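Long-range contacts in putative polyprenyl synthetase (Streptomyces coelicolor, PDB 3NF2), which probably catalyses prenyl transfer with magnesium, building an isoprenoid diphosphate chain as an enzyme of the FPP/GGPP synthase family: residues A[22-27]-A[123-128]; A[83-88]-A[127-132]. All coordinates share one frame; numbering follows the deposited sequence.

Contact 1: A[22-27]-A[123-128]; sequences AAVDRL and DALFAL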
loop_
_atom_site.group_PDB
_atom_site.type_symbol
_atom_site.label_atom_id
_atom_site.label_comp_id
_atom_site.label_asym_id
_atom_site.label_seq_id
_atom_site.Cartn_x
_atom_site.Cartn_y
_atom_site.Cartn_z
ATOM N N ALA A 22 0.625 -5.521 19.526
ATOM C CA ALA A 22 0.310 -6.947 19.373
ATOM C C ALA A 22 0.009 -7.343 17.929
ATOM O O ALA A 22 0.335 -8.455 17.517
ATOM C CB ALA A 22 -0.838 -7.371 20.288
ATOM N N ALA A 23 -0.601 -6.442 17.161
ATOM C CA ALA A 23 -0.907 -6.752 15.760
ATOM C C ALA A 23 0.353 -6.681 14.915
ATOM O O ALA A 23 0.525 -7.450 13.982
ATOM C CB ALA A 23 -1.984 -5.825 15.219
ATOM N N VAL A 24 1.246 -5.769 15.274
ATOM C CA VAL A 24 2.518 -5.587 14.569
ATOM C C VAL A 24 3.507 -6.744 14.815
ATOM O O VAL A 24 4.186 -7.213 13.889
ATOM C CB VAL A 24 3.124 -4.210 14.926
ATOM C CG1 VAL A 24 4.653 -4.192 14.791
ATOM C CG2 VAL A 24 2.459 -3.114 14.089
ATOM N N ASP A 25 3.560 -7.220 16.057
ATOM C CA ASP A 25 4.398 -8.372 16.417
ATOM C C ASP A 25 3.993 -9.671 15.685
ATOM O O ASP A 25 4.800 -10.594 15.552
ATOM C CB ASP A 25 4.406 -8.570 17.948
ATOM C CG ASP A 25 5.154 -7.445 18.697
ATOM O OD1 ASP A 25 5.285 -7.539 19.932
ATOM O OD2 ASP A 25 5.616 -6.468 18.068
ATOM N N ARG A 26 2.749 -9.718 15.203
ATOM C CA ARG A 26 2.204 -10.877 14.489
ATOM C C ARG A 26 2.565 -10.936 12.998
ATOM O O ARG A 26 2.247 -11.910 12.329
ATOM C CB ARG A 26 0.685 -10.906 14.638
ATOM C CG ARG A 26 0.195 -11.315 16.015
ATOM C CD ARG A 26 -0.300 -12.745 16.032
ATOM N NE ARG A 26 -1.611 -12.867 15.395
ATOM C CZ ARG A 26 -2.128 -14.007 14.945
ATOM N NH1 ARG A 26 -1.446 -15.143 15.049
ATOM N NH2 ARG A 26 -3.329 -14.011 14.382
ATOM N N LEU A 27 3.203 -9.893 12.476
ATOM C CA LEU A 27 3.634 -9.866 11.073
ATOM C C LEU A 27 4.768 -10.858 10.806
ATOM O O LEU A 27 5.650 -11.055 11.639
ATOM C CB LEU A 27 4.104 -8.465 10.672
ATOM C CG LEU A 27 3.195 -7.236 10.622
ATOM C CD1 LEU A 27 4.088 -6.008 10.454
ATOM C CD2 LEU A 27 2.188 -7.305 9.491
ATOM N N ASP A 123 3.581 -1.403 3.074
ATOM C CA ASP A 123 2.441 -2.137 2.498
ATOM C C ASP A 123 1.721 -3.024 3.515
ATOM O O ASP A 123 0.499 -3.147 3.485
ATOM C CB ASP A 123 2.889 -3.021 1.330
ATOM C CG ASP A 123 3.292 -2.223 0.117
ATOM O OD1 ASP A 123 2.903 -1.045 0.017
ATOM O OD2 ASP A 123 3.997 -2.776 -0.751
ATOM N N ALA A 124 2.499 -3.662 4.385
ATOM C CA ALA A 124 1.972 -4.603 5.342
ATOM C C ALA A 124 1.105 -3.894 6.370
ATOM O O ALA A 124 0.069 -4.415 6.752
ATOM C CB ALA A 124 3.099 -5.347 6.022
ATOM N N LEU A 125 1.526 -2.700 6.791
ATOM C CA LEU A 125 0.761 -1.894 7.745
ATOM C C LEU A 125 -0.557 -1.407 7.152
ATOM O O LEU A 125 -1.585 -1.393 7.834
ATOM C CB LEU A 125 1.588 -0.710 8.263
ATOM C CG LEU A 125 2.831 -0.951 9.140
ATOM C CD1 LEU A 125 3.344 0.375 9.700
ATOM C CD2 LEU A 125 2.603 -1.936 10.277
ATOM N N PHE A 126 -0.525 -1.027 5.875
ATOM C CA PHE A 126 -1.715 -0.571 5.172
ATOM C C PHE A 126 -2.717 -1.717 4.973
ATOM O O PHE A 126 -3.927 -1.524 5.135
ATOM C CB PHE A 126 -1.337 0.109 3.844
ATOM C CG PHE A 126 -2.513 0.706 3.091
ATOM C CD1 PHE A 126 -3.618 1.247 3.755
ATOM C CD2 PHE A 126 -2.486 0.773 1.711
ATOM C CE1 PHE A 126 -4.694 1.787 3.043
ATOM C CE2 PHE A 126 -3.558 1.314 0.990
ATOM C CZ PHE A 126 -4.662 1.820 1.664
ATOM N N ALA A 127 -2.224 -2.908 4.652
ATOM C CA ALA A 127 -3.112 -4.070 4.565
ATOM C C ALA A 127 -3.651 -4.499 5.945
ATOM O O ALA A 127 -4.815 -4.906 6.064
ATOM C CB ALA A 127 -2.429 -5.224 3.865
ATOM N N LEU A 128 -2.813 -4.386 6.976
ATOM C CA LEU A 128 -3.225 -4.722 8.345
ATOM C C LEU A 128 -4.328 -3.806 8.891
ATOM O O LEU A 128 -5.154 -4.232 9.701
ATOM C CB LEU A 128 -2.007 -4.715 9.289
ATOM C CG LEU A 128 -2.183 -5.220 10.722
ATOM C CD1 LEU A 128 -2.715 -6.677 10.810
ATOM C CD2 LEU A 128 -0.885 -5.088 11.468
#
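The flat group where A23 and L128 meet is the A23–V24 peptide. Methyl CD2 of L128 stands over one face of it, above the carbonyl oxygen, with A23 O and L128 CD2 3.7 Å apart. L128 CD2 also lies 4.0 Å from A23 CB. L128 has CG anti to the backbone N (chi1 -172°), and this carries the branch out from its helix to helix 5-25. The one aromatic ring of the two segments, F126, faces elsewhere: it stacks on F89 of this chain and meets F126 of the second subunit with the planes at about 70°.

The rest of the contact is aliphatic. V24 and L125 cross obliquely, with V24 CG2 4.0 Å from L125 CD2. L27 comes from the turn after the helix, and its two methyls split the work. CD1 approaches L125 CD2, while L27 CD2 sits 4.1 Å from A124 CB and also near L128 CD2. F39 and W41 cover V24 as well.

The last turn of helix 5-25 is thus fixed on helix 115-134, which also packs on the second subunit: A124 touches I156 of that chain and L128 touches R153 of it. This is helix packing of the all-alpha isoprenoid synthase fold.

Contact 2: A[83-88]-A[127-132]; sequences VELVHN and ALANEV. With SO4 (sulfate ion), chain B.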
loop_
_atom_site.group_PDB
_atom_site.type_symbol
_atom_site.label_atom_id
_atom_site.label_comp_id
_atom_site.label_asym_id
_atom_site.label_seq_id
_atom_site.Cartn_x
_atom_site.Cartn_y
_atom_site.Cartn_z
ATOM N N VAL A 83 -6.224 3.811 11.954
ATOM C CA VAL A 83 -5.760 5.167 11.652
ATOM C C VAL A 83 -4.250 5.306 11.897
ATOM O O VAL A 83 -3.526 5.888 11.078
ATOM C CB VAL A 83 -6.552 6.241 12.456
ATOM C CG1 VAL A 83 -5.826 7.568 12.470
ATOM C CG2 VAL A 83 -7.928 6.462 11.849
ATOM N N GLU A 84 -3.778 4.743 13.005
ATOM C CA GLU A 84 -2.363 4.793 13.334
ATOM C C GLU A 84 -1.515 3.989 12.362
ATOM O O GLU A 84 -0.388 4.376 12.044
ATOM C CB GLU A 84 -2.132 4.285 14.751
ATOM C CG GLU A 84 -2.544 5.258 15.843
ATOM C CD GLU A 84 -2.133 6.685 15.544
ATOM O OE1 GLU A 84 -3.008 7.463 15.108
ATOM O OE2 GLU A 84 -0.941 7.018 15.736
ATOM N N LEU A 85 -2.066 2.866 11.904
ATOM C CA LEU A 85 -1.389 1.985 10.966
ATOM C C LEU A 85 -1.220 2.644 9.601
ATOM O O LEU A 85 -0.119 2.623 9.040
ATOM C CB LEU A 85 -2.125 0.643 10.852
ATOM C CG LEU A 85 -1.913 -0.328 12.017
ATOM C CD1 LEU A 85 -2.913 -1.489 11.960
ATOM C CD2 LEU A 85 -0.477 -0.853 12.086
ATOM N N VAL A 86 -2.305 3.240 9.095
ATOM C CA VAL A 86 -2.295 3.978 7.827
ATOM C C VAL A 86 -1.349 5.166 7.919
ATOM O O VAL A 86 -0.555 5.414 6.992
ATOM C CB VAL A 86 -3.712 4.455 7.412
ATOM C CG1 VAL A 86 -3.640 5.456 6.276
ATOM C CG2 VAL A 86 -4.557 3.283 6.966
ATOM N N HIS A 87 -1.409 5.866 9.055
ATOM C CA HIS A 87 -0.488 6.962 9.346
ATOM C C HIS A 87 0.960 6.535 9.189
ATOM O O HIS A 87 1.736 7.219 8.533
ATOM C CB HIS A 87 -0.706 7.521 10.755
ATOM C CG HIS A 87 0.362 8.472 11.198
ATOM N ND1 HIS A 87 0.543 9.710 10.618
ATOM C CD2 HIS A 87 1.305 8.367 12.164
ATOM C CE1 HIS A 87 1.556 10.324 11.204
ATOM N NE2 HIS A 87 2.031 9.535 12.152
ATOM N N ASN A 88 1.311 5.396 9.777
ATOM C CA ASN A 88 2.692 4.927 9.765
ATOM C C ASN A 88 3.160 4.326 8.433
ATOM O O ASN A 88 4.334 4.442 8.078
ATOM C CB ASN A 88 2.936 3.990 10.938
ATOM C CG ASN A 88 2.991 4.735 12.256
ATOM O OD1 ASN A 88 4.027 5.307 12.623
ATOM N ND2 ASN A 88 1.877 4.744 12.971
ATOM N N ALA A 127 -2.224 -2.908 4.652
ATOM C CA ALA A 127 -3.112 -4.070 4.565
ATOM C C ALA A 127 -3.651 -4.499 5.945
ATOM O O ALA A 127 -4.815 -4.906 6.064
ATOM C CB ALA A 127 -2.429 -5.224 3.865
ATOM N N LEU A 128 -2.813 -4.386 6.976
ATOM C CA LEU A 128 -3.225 -4.722 8.345
ATOM C C LEU A 128 -4.328 -3.806 8.891
ATOM O O LEU A 128 -5.154 -4.232 9.701
ATOM C CB LEU A 128 -2.007 -4.715 9.289
ATOM C CG LEU A 128 -2.183 -5.220 10.722
ATOM C CD1 LEU A 128 -2.715 -6.677 10.810
ATOM C CD2 LEU A 128 -0.885 -5.088 11.468
ATOM N N ALA A 129 -4.326 -2.553 8.443
ATOM C CA ALA A 129 -5.278 -1.549 8.906
ATOM C C ALA A 129 -6.664 -1.912 8.452
ATOM O O ALA A 129 -7.618 -1.843 9.231
ATOM C CB ALA A 129 -4.897 -0.161 8.390
ATOM N N ASN A 130 -6.763 -2.304 7.186
ATOM C CA ASN A 130 -8.013 -2.779 6.608
ATOM C C ASN A 130 -8.493 -4.061 7.276
ATOM O O ASN A 130 -9.693 -4.250 7.467
ATOM C CB ASN A 130 -7.852 -3.009 5.100
ATOM C CG ASN A 130 -7.654 -1.724 4.337
ATOM O OD1 ASN A 130 -8.297 -0.723 4.613
ATOM N ND2 ASN A 130 -6.764 -1.751 3.363
ATOM N N GLU A 131 -7.544 -4.923 7.637
ATOM C CA GLU A 131 -7.832 -6.173 8.330
ATOM C C GLU A 131 -8.407 -5.905 9.713
ATOM O O GLU A 131 -9.403 -6.504 10.091
ATOM C CB GLU A 131 -6.563 -7.015 8.467
ATOM C CG GLU A 131 -6.785 -8.430 8.972
ATOM C CD GLU A 131 -7.134 -9.397 7.851
ATOM O OE1 GLU A 131 -8.316 -9.437 7.436
ATOM O OE2 GLU A 131 -6.224 -10.123 7.387
ATOM N N VAL A 132 -7.778 -4.995 10.451
ATOM C CA VAL A 132 -8.169 -4.680 11.823
ATOM C C VAL A 132 -9.634 -4.230 11.919
ATOM O O VAL A 132 -10.309 -4.492 12.916
ATOM C CB VAL A 132 -7.168 -3.672 12.459
ATOM C CG1 VAL A 132 -7.812 -2.781 13.525
ATOM C CG2 VAL A 132 -5.983 -4.422 13.041
HETATM S S SO4 B . 2.784 11.573 15.315
HETATM O O1 SO4 B . 2.119 10.319 15.672
HETATM O O2 SO4 B . 3.313 12.178 16.536
HETATM O O3 SO4 B . 3.867 11.277 14.370
HETATM O O4 SO4 B . 1.846 12.516 14.692
#
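L85 and A129 mark the closest backbone approach between two antiparallel helices of the all-alpha isoprenoid synthase fold. The axes of 83-88 and 127-132 come within 8.3 Å, and their directions differ by 170°. L85 CB lies 3.8 Å from A129 CB. CG is anti to the carbonyl carbon (chi1 -77°), beside the backbone N, and from there the two methyls part. CD1 lies against the backbone of helix 127-132: L85 CD1 is 3.9 Å from A129 CA. L85 CD1 is also 4.0 Å from L128 CG and, more loosely, 4.4 Å from V132 CG2. CD2 turns to V24 of helix 5-25. L20 and L125 also touch this leucine, so helices 5-25 and 115-134 both pack on it.

H87 leaves the same helix on another side and meets a sulfate ion, probably from the crystallisation liquor. The bond from H87 NE2 to sulfate O3 is weak, 3.4 Å long with an N-H...O angle of 150°, and O3 lies at the ring edge near its plane. R58, R104 and the backbone N of K55 also bind the ion. The cluster resembles the site for the diphosphate of the isopentenyl substrate in related synthases. With an alanine in place of H87, the sulfate is likely to lose its weak imidazole donor and rest on R58, R104 and the K55 amide.

Back at the helix pair, A129 CB rests against both L85 and V86; A129 CB comes nearest to V86 CG2, at 3.7 Å.

How the contacts relate
The chain starts with helix 5-25. Contact 1 joins its end and the turn after it to helix 115-134. This closes a long loop that holds helices 31-38, 57-67 and 77-98. Contact 2 starts inside that loop, on helix 77-98, and closes a shorter one through the 102-103/106-107 hairpin. It ends on the same stretch of helix 115-134, sharing A127 and L128 with contact 1, so the loops overlap at their closing ends rather than nest cleanly. The contact centres are 7 Å apart. L128 packs on both helix 5-25 and helix 77-98, and F126 packs on V86. Both contacts also reach the second subunit.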